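Local coordinates for protein voltage-sensor containing phosphatase (Ciona intestinalis, PDB 3V0D) that probably dephosphorylates phosphoinositide lipids, through a tensin-type phosphatase domain joined to a C2 domain, under the control of a membrane voltage sensor, at residues A[90-93]-A[97-100]; A[68-73]-A[104-109]; A[124-127]-A[132-135]; A[137-142]-A[183-188]. The protein carries 1 engineered substitution. All coordinates share one frame; numbering follows the deposited sequence. Where two conformers were deposited one is given.

Interaction 1. Residues A[90-93]-A[97-100]; sequences VMID and VPTL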
loop_
_atom_site.group_PDB
_atom_site.type_symbol
_atom_site.label_atom_id
_atom_site.label_comp_id
_atom_site.label_asym_id
_atom_site.label_seq_id
_atom_site.Cartn_x
_atom_site.Cartn_y
_atom_site.Cartn_z
ATOM N N VAL A 90 12.360 -5.123 1.922
ATOM C CA VAL A 90 11.497 -4.575 0.877
ATOM C C VAL A 90 11.264 -3.112 1.266
ATOM O O VAL A 90 10.733 -2.845 2.347
ATOM C CB VAL A 90 10.132 -5.333 0.765
ATOM C CG1 VAL A 90 9.397 -4.881 -0.476
ATOM C CG2 VAL A 90 10.321 -6.848 0.752
ATOM N N MET A 91 11.681 -2.171 0.423
ATOM C CA MET A 91 11.676 -0.763 0.823
ATOM C C MET A 91 10.308 -0.153 0.543
ATOM O O MET A 91 10.060 0.316 -0.558
ATOM C CB MET A 91 12.791 -0.019 0.086
ATOM C CG MET A 91 14.170 -0.586 0.406
ATOM S SD MET A 91 14.702 -0.323 2.108
ATOM C CE MET A 91 15.317 1.356 2.019
ATOM N N ILE A 92 9.407 -0.218 1.501
ATOM C CA ILE A 92 8.047 0.319 1.337
ATOM C C ILE A 92 7.878 1.457 2.341
ATOM O O ILE A 92 8.145 1.294 3.532
ATOM C CB ILE A 92 6.972 -0.756 1.581
ATOM C CG1 ILE A 92 7.257 -2.031 0.754
ATOM C CG2 ILE A 92 5.605 -0.171 1.224
ATOM C CD1 ILE A 92 6.352 -3.182 1.126
ATOM N N ASP A 93 7.420 2.626 1.875
ATOM C CA ASP A 93 7.103 3.703 2.805
ATOM C C ASP A 93 5.818 3.379 3.566
ATOM O O ASP A 93 4.878 2.789 3.009
ATOM C CB ASP A 93 6.892 5.012 2.053
ATOM C CG ASP A 93 8.123 5.538 1.373
ATOM O OD1 ASP A 93 9.251 5.077 1.618
ATOM O OD2 ASP A 93 7.943 6.491 0.573
ATOM N N VAL A 97 2.891 1.399 -0.926
ATOM C CA VAL A 97 2.930 0.075 -1.541
ATOM C C VAL A 97 4.306 -0.206 -2.093
ATOM O O VAL A 97 5.051 0.711 -2.445
ATOM C CB VAL A 97 1.864 -0.077 -2.678
ATOM C CG1 VAL A 97 0.455 -0.090 -2.091
ATOM C CG2 VAL A 97 2.033 0.981 -3.753
ATOM N N PRO A 98 4.645 -1.498 -2.239
ATOM C CA PRO A 98 5.844 -1.861 -3.000
ATOM C C PRO A 98 5.589 -1.618 -4.494
ATOM O O PRO A 98 4.448 -1.655 -4.958
ATOM C CB PRO A 98 5.945 -3.371 -2.747
ATOM C CG PRO A 98 4.518 -3.818 -2.628
ATOM C CD PRO A 98 3.843 -2.684 -1.856
ATOM N N THR A 99 6.670 -1.461 -5.247
ATOM C CA THR A 99 6.520 -1.553 -6.691
ATOM C C THR A 99 6.090 -2.984 -7.048
ATOM O O THR A 99 6.375 -3.934 -6.300
ATOM C CB THR A 99 7.804 -1.190 -7.438
ATOM O OG1 THR A 99 8.813 -2.157 -7.111
ATOM C CG2 THR A 99 8.251 0.230 -7.141
ATOM N N LEU A 100 5.452 -3.154 -8.207
ATOM C CA LEU A 100 5.114 -4.515 -8.630
ATOM C C LEU A 100 6.359 -5.335 -8.862
ATOM O O LEU A 100 6.377 -6.519 -8.507
ATOM C CB LEU A 100 4.156 -4.553 -9.825
ATOM C CG LEU A 100 2.726 -4.078 -9.547
ATOM C CD1 LEU A 100 1.906 -4.204 -10.824
ATOM C CD2 LEU A 100 2.060 -4.848 -8.412
HETATM O O HOH W 1 9.011 -1.091 -3.244
HETATM O O HOH W 2 6.403 2.828 -0.793
#

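Interaction 2. Residues A[68-73]-A[104-109]; sequences RIYNLC and LKFIDD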
loop_
_atom_site.group_PDB
_atom_site.type_symbol
_atom_site.label_atom_id
_atom_site.label_comp_id
_atom_site.label_asym_id
_atom_site.label_seq_id
_atom_site.Cartn_x
_atom_site.Cartn_y
_atom_site.Cartn_z
ATOM N N ARG A 68 13.001 -17.088 7.785
ATOM C CA ARG A 68 13.433 -15.959 6.970
ATOM C C ARG A 68 12.605 -14.768 7.422
ATOM O O ARG A 68 11.377 -14.882 7.561
ATOM C CB ARG A 68 13.258 -16.245 5.491
ATOM C CG ARG A 68 13.893 -15.264 4.540
ATOM C CD ARG A 68 14.132 -15.955 3.217
ATOM N NE ARG A 68 14.789 -15.124 2.218
ATOM C CZ ARG A 68 16.074 -14.792 2.268
ATOM N NH1 ARG A 68 16.820 -15.195 3.291
ATOM N NH2 ARG A 68 16.594 -14.053 1.288
ATOM N N ILE A 69 13.269 -13.635 7.634
ATOM C CA ILE A 69 12.625 -12.396 8.102
ATOM C C ILE A 69 12.545 -11.412 6.953
ATOM O O ILE A 69 13.536 -11.208 6.248
ATOM C CB ILE A 69 13.462 -11.757 9.240
ATOM C CG1 ILE A 69 13.853 -12.778 10.330
ATOM C CG2 ILE A 69 12.734 -10.525 9.814
ATOM C CD1 ILE A 69 12.684 -13.424 11.036
ATOM N N TYR A 70 11.382 -10.773 6.804
ATOM C CA TYR A 70 11.194 -9.725 5.805
ATOM C C TYR A 70 10.908 -8.412 6.506
ATOM O O TYR A 70 9.899 -8.292 7.225
ATOM C CB TYR A 70 10.035 -10.102 4.862
ATOM C CG TYR A 70 10.332 -11.332 4.046
ATOM C CD1 TYR A 70 10.049 -12.596 4.520
ATOM C CD2 TYR A 70 10.971 -11.221 2.807
ATOM C CE1 TYR A 70 10.347 -13.741 3.779
ATOM C CE2 TYR A 70 11.294 -12.360 2.053
ATOM C CZ TYR A 70 10.979 -13.607 2.563
ATOM O OH TYR A 70 11.252 -14.747 1.846
ATOM N N ASN A 71 11.803 -7.446 6.303
ATOM C CA ASN A 71 11.641 -6.095 6.836
ATOM C C ASN A 71 11.092 -5.225 5.720
ATOM O O ASN A 71 11.796 -4.968 4.737
ATOM C CB ASN A 71 12.991 -5.561 7.328
ATOM C CG ASN A 71 12.915 -4.112 7.734
ATOM O OD1 ASN A 71 11.844 -3.519 7.802
ATOM N ND2 ASN A 71 14.057 -3.513 8.000
ATOM N N LEU A 72 9.844 -4.777 5.873
ATOM C CA LEU A 72 9.143 -4.015 4.831
ATOM C C LEU A 72 9.294 -2.504 5.003
ATOM O O LEU A 72 8.640 -1.738 4.299
ATOM C CB LEU A 72 7.685 -4.393 4.800
ATOM C CG LEU A 72 7.311 -5.676 4.077
ATOM C CD1 LEU A 72 8.240 -6.844 4.334
ATOM C CD2 LEU A 72 5.877 -6.006 4.318
ATOM N N CYS A 73 10.148 -2.054 5.924
ATOM C CA CYS A 73 10.221 -0.613 6.217
ATOM C C CYS A 73 11.303 0.064 5.412
ATOM O O CYS A 73 12.498 -0.205 5.595
ATOM C CB CYS A 73 10.544 -0.387 7.692
ATOM S SG CYS A 73 9.344 -1.088 8.822
ATOM N N LEU A 104 6.873 -8.846 -6.875
ATOM C CA LEU A 104 7.126 -10.133 -7.514
ATOM C C LEU A 104 8.481 -10.711 -7.080
ATOM O O LEU A 104 8.615 -11.929 -6.961
ATOM C CB LEU A 104 7.050 -10.025 -9.021
ATOM C CG LEU A 104 5.692 -9.700 -9.598
ATOM C CD1 LEU A 104 5.705 -9.781 -11.115
ATOM C CD2 LEU A 104 4.554 -10.500 -9.031
ATOM N N LYS A 105 9.469 -9.848 -6.857
ATOM C CA LYS A 105 10.776 -10.313 -6.370
ATOM C C LYS A 105 10.648 -10.922 -4.986
ATOM O O LYS A 105 11.230 -11.970 -4.703
ATOM C CB LYS A 105 11.766 -9.156 -6.399
ATOM C CG LYS A 105 13.210 -9.514 -6.168
ATOM C CD LYS A 105 14.071 -8.243 -6.277
ATOM C CE LYS A 105 15.552 -8.515 -6.039
ATOM N NZ LYS A 105 15.845 -9.013 -4.662
ATOM N N PHE A 106 9.857 -10.278 -4.116
ATOM C CA PHE A 106 9.587 -10.819 -2.795
ATOM C C PHE A 106 8.896 -12.200 -2.912
ATOM O O PHE A 106 9.289 -13.161 -2.238
ATOM C CB PHE A 106 8.694 -9.848 -1.986
ATOM C CG PHE A 106 7.922 -10.544 -0.904
ATOM C CD1 PHE A 106 8.542 -10.981 0.272
ATOM C CD2 PHE A 106 6.567 -10.823 -1.094
ATOM C CE1 PHE A 106 7.809 -11.676 1.248
ATOM C CE2 PHE A 106 5.844 -11.512 -0.110
ATOM C CZ PHE A 106 6.473 -11.940 1.058
ATOM N N ILE A 107 7.877 -12.294 -3.773
ATOM C CA ILE A 107 7.134 -13.549 -3.909
ATOM C C ILE A 107 8.093 -14.654 -4.354
ATOM O O ILE A 107 8.042 -15.759 -3.831
ATOM C CB ILE A 107 5.939 -13.382 -4.871
ATOM C CG1 ILE A 107 4.844 -12.513 -4.218
ATOM C CG2 ILE A 107 5.395 -14.743 -5.319
ATOM C CD1 ILE A 107 4.107 -13.168 -3.012
ATOM N N ASP A 108 8.975 -14.376 -5.309
ATOM C CA ASP A 108 9.890 -15.414 -5.746
ATOM C C ASP A 108 10.884 -15.803 -4.664
ATOM O O ASP A 108 11.214 -16.987 -4.509
ATOM C CB ASP A 108 10.619 -15.048 -7.015
ATOM C CG ASP A 108 11.132 -16.322 -7.725
ATOM O OD1 ASP A 108 12.336 -16.542 -7.779
ATOM O OD2 ASP A 108 10.314 -17.163 -8.165
ATOM N N ASP A 109 11.389 -14.824 -3.914
ATOM C CA ASP A 109 12.288 -15.133 -2.816
ATOM C C ASP A 109 11.621 -16.043 -1.779
ATOM O O ASP A 109 12.191 -17.057 -1.345
ATOM C CB ASP A 109 12.812 -13.846 -2.187
ATOM C CG ASP A 109 13.728 -14.111 -1.000
ATOM O OD1 ASP A 109 13.233 -14.278 0.122
ATOM O OD2 ASP A 109 14.962 -14.231 -1.218
#

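Interaction 3. Residues A[124-127]-A[132-135]; sequences IHSK and RTGT. Engineered in segment 124-127: Ser126 (natural residue Cys). With PO4 (phosphate ion), chain C.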
loop_
_atom_site.group_PDB
_atom_site.type_symbol
_atom_site.label_atom_id
_atom_site.label_comp_id
_atom_site.label_asym_id
_atom_site.label_seq_id
_atom_site.Cartn_x
_atom_site.Cartn_y
_atom_site.Cartn_z
ATOM N N ILE A 124 7.040 -11.766 8.411
ATOM C CA ILE A 124 6.934 -10.494 7.709
ATOM C C ILE A 124 6.625 -9.417 8.726
ATOM O O ILE A 124 5.716 -9.572 9.542
ATOM C CB ILE A 124 5.870 -10.591 6.611
ATOM C CG1 ILE A 124 6.251 -11.712 5.616
ATOM C CG2 ILE A 124 5.699 -9.263 5.901
ATOM C CD1 ILE A 124 5.173 -12.129 4.652
ATOM N N HIS A 125 7.400 -8.341 8.694
ATOM C CA HIS A 125 7.152 -7.227 9.594
ATOM C C HIS A 125 7.254 -5.917 8.900
ATOM O O HIS A 125 7.936 -5.757 7.874
ATOM C CB HIS A 125 8.052 -7.250 10.851
ATOM C CG HIS A 125 9.442 -6.734 10.636
ATOM N ND1 HIS A 125 9.747 -5.387 10.621
ATOM C CD2 HIS A 125 10.618 -7.388 10.438
ATOM C CE1 HIS A 125 11.049 -5.240 10.408
ATOM N NE2 HIS A 125 11.605 -6.434 10.312
ATOM N N SER A 126 6.607 -4.926 9.509
ATOM C CA SER A 126 6.732 -3.554 9.100
ATOM C C SER A 126 6.963 -2.728 10.371
ATOM O O SER A 126 7.801 -3.134 11.184
ATOM C CB SER A 126 5.587 -3.136 8.187
ATOM O OG SER A 126 4.342 -3.580 8.681
ATOM N N LYS A 127 6.272 -1.602 10.568
ATOM C CA LYS A 127 6.396 -0.877 11.841
ATOM C C LYS A 127 5.442 -1.515 12.837
ATOM O O LYS A 127 5.865 -2.073 13.852
ATOM C CB LYS A 127 6.116 0.618 11.648
ATOM C CG LYS A 127 6.259 1.410 12.915
ATOM C CD LYS A 127 6.045 2.917 12.719
ATOM C CE LYS A 127 6.226 3.633 14.051
ATOM N NZ LYS A 127 6.121 5.118 13.952
ATOM N N ARG A 132 1.460 -2.561 5.600
ATOM C CA ARG A 132 2.454 -3.071 4.649
ATOM C C ARG A 132 2.590 -4.582 4.780
ATOM O O ARG A 132 2.633 -5.315 3.786
ATOM C CB ARG A 132 3.810 -2.389 4.892
ATOM C CG ARG A 132 3.808 -0.923 4.446
ATOM C CD ARG A 132 5.095 -0.241 4.864
ATOM N NE ARG A 132 5.123 0.035 6.291
ATOM C CZ ARG A 132 6.076 0.740 6.883
ATOM N NH1 ARG A 132 7.126 1.161 6.169
ATOM N NH2 ARG A 132 5.999 1.013 8.184
ATOM N N THR A 133 2.657 -5.049 6.023
ATOM C CA THR A 133 2.711 -6.481 6.303
ATOM C C THR A 133 1.534 -7.210 5.648
ATOM O O THR A 133 1.713 -8.264 5.010
ATOM C CB THR A 133 2.798 -6.706 7.814
ATOM O OG1 THR A 133 4.085 -6.296 8.255
ATOM C CG2 THR A 133 2.645 -8.166 8.179
ATOM N N GLY A 134 0.328 -6.670 5.799
ATOM C CA GLY A 134 -0.837 -7.325 5.230
ATOM C C GLY A 134 -0.793 -7.392 3.715
ATOM O O GLY A 134 -1.311 -8.332 3.118
ATOM N N THR A 135 -0.193 -6.397 3.063
ATOM C CA THR A 135 -0.103 -6.396 1.609
ATOM C C THR A 135 0.705 -7.624 1.165
ATOM O O THR A 135 0.314 -8.345 0.229
ATOM C CB THR A 135 0.595 -5.111 1.102
ATOM O OG1 THR A 135 -0.059 -3.950 1.620
ATOM C CG2 THR A 135 0.600 -5.023 -0.391
HETATM P P PO4 C . 2.650 -0.819 9.142
HETATM O O1 PO4 C . 1.855 0.459 8.822
HETATM O O2 PO4 C . 4.068 -0.412 9.467
HETATM O O3 PO4 C . 1.996 -1.465 10.332
HETATM O O4 PO4 C . 2.620 -1.708 7.975
#

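Interaction 4. Residues A[137-142]-A[183-188]; sequences VSSWLL and GYFEKI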
loop_
_atom_site.group_PDB
_atom_site.type_symbol
_atom_site.label_atom_id
_atom_site.label_comp_id
_atom_site.label_asym_id
_atom_site.label_seq_id
_atom_site.Cartn_x
_atom_site.Cartn_y
_atom_site.Cartn_z
ATOM N N VAL A 137 1.705 -10.347 3.144
ATOM C CA VAL A 137 1.171 -11.600 3.649
ATOM C C VAL A 137 0.006 -12.065 2.771
ATOM O O VAL A 137 -0.096 -13.244 2.415
ATOM C CB VAL A 137 0.734 -11.510 5.131
ATOM C CG1 VAL A 137 -0.077 -12.739 5.533
ATOM C CG2 VAL A 137 1.915 -11.345 6.051
ATOM N N SER A 138 -0.904 -11.143 2.430
ATOM C CA SER A 138 -2.062 -11.527 1.629
ATOM C C SER A 138 -1.637 -11.984 0.245
ATOM O O SER A 138 -2.173 -12.944 -0.292
ATOM C CB SER A 138 -3.059 -10.365 1.538
ATOM O OG SER A 138 -3.546 -10.005 2.815
ATOM N N SER A 139 -0.652 -11.302 -0.341
ATOM C CA SER A 139 -0.137 -11.730 -1.641
ATOM C C SER A 139 0.471 -13.135 -1.528
ATOM O O SER A 139 0.257 -13.973 -2.419
ATOM C CB SER A 139 0.900 -10.726 -2.155
ATOM O OG SER A 139 0.313 -9.460 -2.412
ATOM N N TRP A 140 1.251 -13.384 -0.475
ATOM C CA TRP A 140 1.823 -14.727 -0.282
ATOM C C TRP A 140 0.745 -15.796 -0.167
ATOM O O TRP A 140 0.872 -16.863 -0.744
ATOM C CB TRP A 140 2.762 -14.752 0.927
ATOM C CG TRP A 140 3.182 -16.148 1.226
ATOM C CD1 TRP A 140 2.739 -16.938 2.267
ATOM C CD2 TRP A 140 4.012 -16.980 0.427
ATOM N NE1 TRP A 140 3.271 -18.196 2.172
ATOM C CE2 TRP A 140 4.042 -18.253 1.041
ATOM C CE3 TRP A 140 4.730 -16.779 -0.748
ATOM C CZ2 TRP A 140 4.763 -19.317 0.513
ATOM C CZ3 TRP A 140 5.445 -17.842 -1.275
ATOM C CH2 TRP A 140 5.461 -19.088 -0.638
ATOM N N LEU A 141 -0.322 -15.507 0.586
ATOM C CA LEU A 141 -1.382 -16.485 0.757
ATOM C C LEU A 141 -2.075 -16.816 -0.549
ATOM O O LEU A 141 -2.483 -17.961 -0.755
ATOM C CB LEU A 141 -2.378 -16.015 1.810
ATOM C CG LEU A 141 -1.813 -15.924 3.213
ATOM C CD1 LEU A 141 -2.803 -15.213 4.135
ATOM C CD2 LEU A 141 -1.371 -17.316 3.747
ATOM N N LEU A 142 -2.197 -15.830 -1.442
ATOM C CA LEU A 142 -2.686 -16.071 -2.791
ATOM C C LEU A 142 -1.708 -16.955 -3.561
ATOM O O LEU A 142 -2.101 -17.916 -4.230
ATOM C CB LEU A 142 -2.861 -14.760 -3.559
ATOM C CG LEU A 142 -4.028 -13.883 -3.167
ATOM C CD1 LEU A 142 -3.940 -12.538 -3.882
ATOM C CD2 LEU A 142 -5.360 -14.586 -3.444
ATOM N N GLY A 183 -4.787 -6.877 -5.264
ATOM C CA GLY A 183 -5.598 -7.181 -6.437
ATOM C C GLY A 183 -4.772 -7.263 -7.702
ATOM O O GLY A 183 -5.004 -8.132 -8.548
ATOM N N TYR A 184 -3.799 -6.366 -7.858
ATOM C CA TYR A 184 -2.882 -6.453 -8.976
ATOM C C TYR A 184 -2.138 -7.790 -8.975
ATOM O O TYR A 184 -1.965 -8.413 -10.039
ATOM C CB TYR A 184 -1.859 -5.338 -8.925
ATOM C CG TYR A 184 -2.313 -3.942 -9.328
ATOM C CD1 TYR A 184 -1.472 -2.863 -9.065
ATOM C CD2 TYR A 184 -3.517 -3.681 -9.994
ATOM C CE1 TYR A 184 -1.773 -1.583 -9.504
ATOM C CE2 TYR A 184 -3.834 -2.394 -10.434
ATOM C CZ TYR A 184 -2.935 -1.351 -10.215
ATOM O OH TYR A 184 -3.180 -0.069 -10.655
ATOM N N PHE A 185 -1.671 -8.239 -7.804
ATOM C CA PHE A 185 -1.004 -9.524 -7.738
ATOM C C PHE A 185 -1.938 -10.667 -8.165
ATOM O O PHE A 185 -1.535 -11.553 -8.913
ATOM C CB PHE A 185 -0.403 -9.772 -6.351
ATOM C CG PHE A 185 0.342 -11.070 -6.315
ATOM C CD1 PHE A 185 1.501 -11.247 -7.070
ATOM C CD2 PHE A 185 -0.163 -12.164 -5.611
ATOM C CE1 PHE A 185 2.125 -12.496 -7.136
ATOM C CE2 PHE A 185 0.482 -13.387 -5.653
ATOM C CZ PHE A 185 1.623 -13.558 -6.397
ATOM N N GLU A 186 -3.175 -10.639 -7.693
ATOM C CA GLU A 186 -4.151 -11.637 -8.125
ATOM C C GLU A 186 -4.272 -11.656 -9.649
ATOM O O GLU A 186 -4.292 -12.731 -10.270
ATOM C CB GLU A 186 -5.498 -11.346 -7.476
ATOM C CG GLU A 186 -6.600 -12.333 -7.898
ATOM C CD GLU A 186 -8.005 -11.964 -7.434
ATOM O OE1 GLU A 186 -8.170 -11.148 -6.526
ATOM O OE2 GLU A 186 -8.975 -12.544 -7.979
ATOM N N LYS A 187 -4.358 -10.471 -10.255
ATOM C CA LYS A 187 -4.483 -10.367 -11.707
ATOM C C LYS A 187 -3.238 -10.893 -12.414
ATOM O O LYS A 187 -3.337 -11.537 -13.478
ATOM C CB LYS A 187 -4.757 -8.918 -12.119
ATOM C CG LYS A 187 -5.027 -8.725 -13.608
ATOM C CD LYS A 187 -5.606 -7.355 -13.938
ATOM C CE LYS A 187 -7.013 -7.182 -13.375
ATOM N NZ LYS A 187 -7.947 -8.265 -13.828
ATOM N N ILE A 188 -2.061 -10.607 -11.867
ATOM C CA ILE A 188 -0.815 -11.106 -12.429
ATOM C C ILE A 188 -0.782 -12.645 -12.412
ATOM O O ILE A 188 -0.429 -13.287 -13.409
ATOM C CB ILE A 188 0.369 -10.484 -11.683
ATOM C CG1 ILE A 188 0.512 -9.043 -12.150
ATOM C CG2 ILE A 188 1.665 -11.281 -11.906
ATOM C CD1 ILE A 188 1.415 -8.181 -11.302
#

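Interaction 1. Residues A[90-93]-A[97-100]
Apolar packing between Ile92 and Pro98 makes up most of this contact. The isoleucine branch that ends in CD1 runs alongside the proline ring, with Ile92 CD1 3.9 Å from Pro98 CB and equally near the ring's CD. The other branch, CG2, stands anti to the backbone N of Ile92 and reaches the peptide that leads into the proline, 3.6 Å from Val97 C. Val90, two residues back on the same side of the strand, adds a looser touch of CG1 on Pro98 CB at 4.4 Å. Leu136 of helix 131-143 packs against Val90, Ile92 and Pro98 alike.

The polar backbone atoms are joined through water. One molecule donates to Met91 O and accepts from Thr99 N at 3.1 Å; a second accepts from Asp93 N at 2.9 Å and donates to Val97 O. These two bridges lie to either side of the proline in sequence and link backbones too far apart to pair directly.

Thr99 is the N-cap of helix 100-115, its OG1 accepting from Asp102 N. The segments thus bracket the loop between strand 87-92 and that helix, which by its place in the fold probably corresponds to the WPD loop of protein tyrosine phosphatases.

Interaction 2. Residues A[68-73]-A[104-109]
Arg68 CG and Asp109 CG both stand anti to their own backbone nitrogens (chi1 -169° and 178°), which sends the two side chains at each other from opposite directions between the central sheet and a flanking helix of the phosphatase domain's alpha/beta fold. Strand 68-73 and helix 104-109 run antiparallel, their axes 11.5 Å apart at the closest. The extended arginine grips the carboxylate side-on: NE gives a nearly straight bond to the syn lone pair of Asp109 OD1, 2.7 Å long, and NH2 reaches OD2 at 3.0 Å with a more bent geometry. Guanidinium and carboxylate are nearly coplanar, as suits a two-pronged salt bridge.

One turn earlier on the helix, Phe106 turns its edge to the phenol of Tyr70 in a T-shaped stack, with centroids 4.9 Å apart and planes at 87°. Phe106 CE1 sits over the centre of the tyrosine ring. Leu136 of helix 131-143 also touches Phe106, while Tyr88 of the neighbouring strand packs on Arg68, Tyr70 and Asp109.

The same tyrosine ties the stack to the salt bridge, since its hydroxyl also donates to the aspartate. Two donors thus converge on one carboxylate oxygen, which would probably favour the charged form of Asp109: Tyr70 OH meets Asp109 OD1 at 2.7 Å, nearly in line with the C-O bond.

Interaction 3. Residues A[124-127]-A[132-135]
Ser126, engineered in place of the natural cysteine, faces Arg132 and Thr133 across the phosphate-binding loop. Its CB lies against the phosphate, 3.3 Å from O4, with Arg132 NE a little further off. From there OG is set between the backbone N and the carbonyl carbon (chi1 45°), within reach of both protein and ligand. OG accepts from Thr133 OG1 at 2.8 Å and donates to phosphate O4 at 2.6 Å; a weak bond from Thr133 N also points to it.

The remaining grip on the anion comes from both segments. Arg132 bends at chi3 and presents its guanidinium edge, NH2 binding phosphate O2 at 2.7 Å, while its backbone N donates to O4. Lys127 N binds O2 as well, and the backbone N atoms of Gly128 and Lys130 add two more bonds. Glu75 holds NH1 in a salt bridge.

Thr133 CG2 lies 3.6 Å from Ile124 O, where the helix start meets the strand.

This is the P-loop with the CX5R signature of cysteine-dependent phosphatases (126 to 132), in which the natural cysteine is probably the nucleophile, as in its relatives. The bound ion probably mimics the substrate phosphate: the Thr133 hydroxyl donates to the atom that replaces the sulfur, while main-chain N-H groups and Arg132 hold the anion in front of it.

Interaction 4. Residues A[137-142]-A[183-188]
Two helices of the phosphatase domain pack nearly parallel here: helix 131-143, which starts at the phosphate-binding loop, and helix 176-191. Segments 137-142 and 183-188 cross at -21°, and their axes approach to 9.7 Å. The interface is small and mostly apolar, built from Ser139 and Leu142 on one helix and Phe185 and Glu186 on the other.

Phe185 is the main contributor. With CG anti to its backbone N (chi1 -177°), the ring extends toward the other helix and lies beside Ser139 and Leu142, which are one helical turn apart. Ser139 CB approaches CD2 of the ring at 3.9 Å. Leu142 and Phe185 run past one another head to tail, leaving Leu142 CD1 at the ring edge, 4.2 Å from Phe185 CD2. That same CD1 also rests on Glu186 CB at 4.1 Å, so one methyl group touches two successive residues of helix 176-191.

The polar ends turn to partners elsewhere. Ser139 OG bonds to Thr135 O one turn back in its own helix, and the carboxylate of Glu186 is taken up by Ala150 N and Lys190, leaving the aliphatic base of that side chain to the leucine. Val182, a turn before Glu186, continues the packing on Ser139 and Leu142, and Leu104 of helix 100-115 covers another part of Phe185.

The closest approach of all involves the backbone: Phe185 CE2 lies 3.3 Å from Ser139 O, a carbonyl that meets the ring obliquely.

In the fold
All four contacts belong to the phosphatase domain, and interaction 3 holds its active-site loop. Interaction 1 reaches that loop through Ile92 O, which accepts from Arg132 NH1 at 2.8 Å and so steadies an arginine that binds the phosphate. Interaction 2 lies one strand over: Leu72 N bonds to His125 O at 2.9 Å, and Val90 N to Asn71 O at 2.9 Å, making strand 67-73 the link between interactions 1 and 3. Helix 131-143 carries both Thr133 of interaction 3 and Ser139 of interaction 4. Interaction 4 in turn touches helix 100-115 of interaction 2, Ile107 CD1 lying 3.8 Å from Trp140 N.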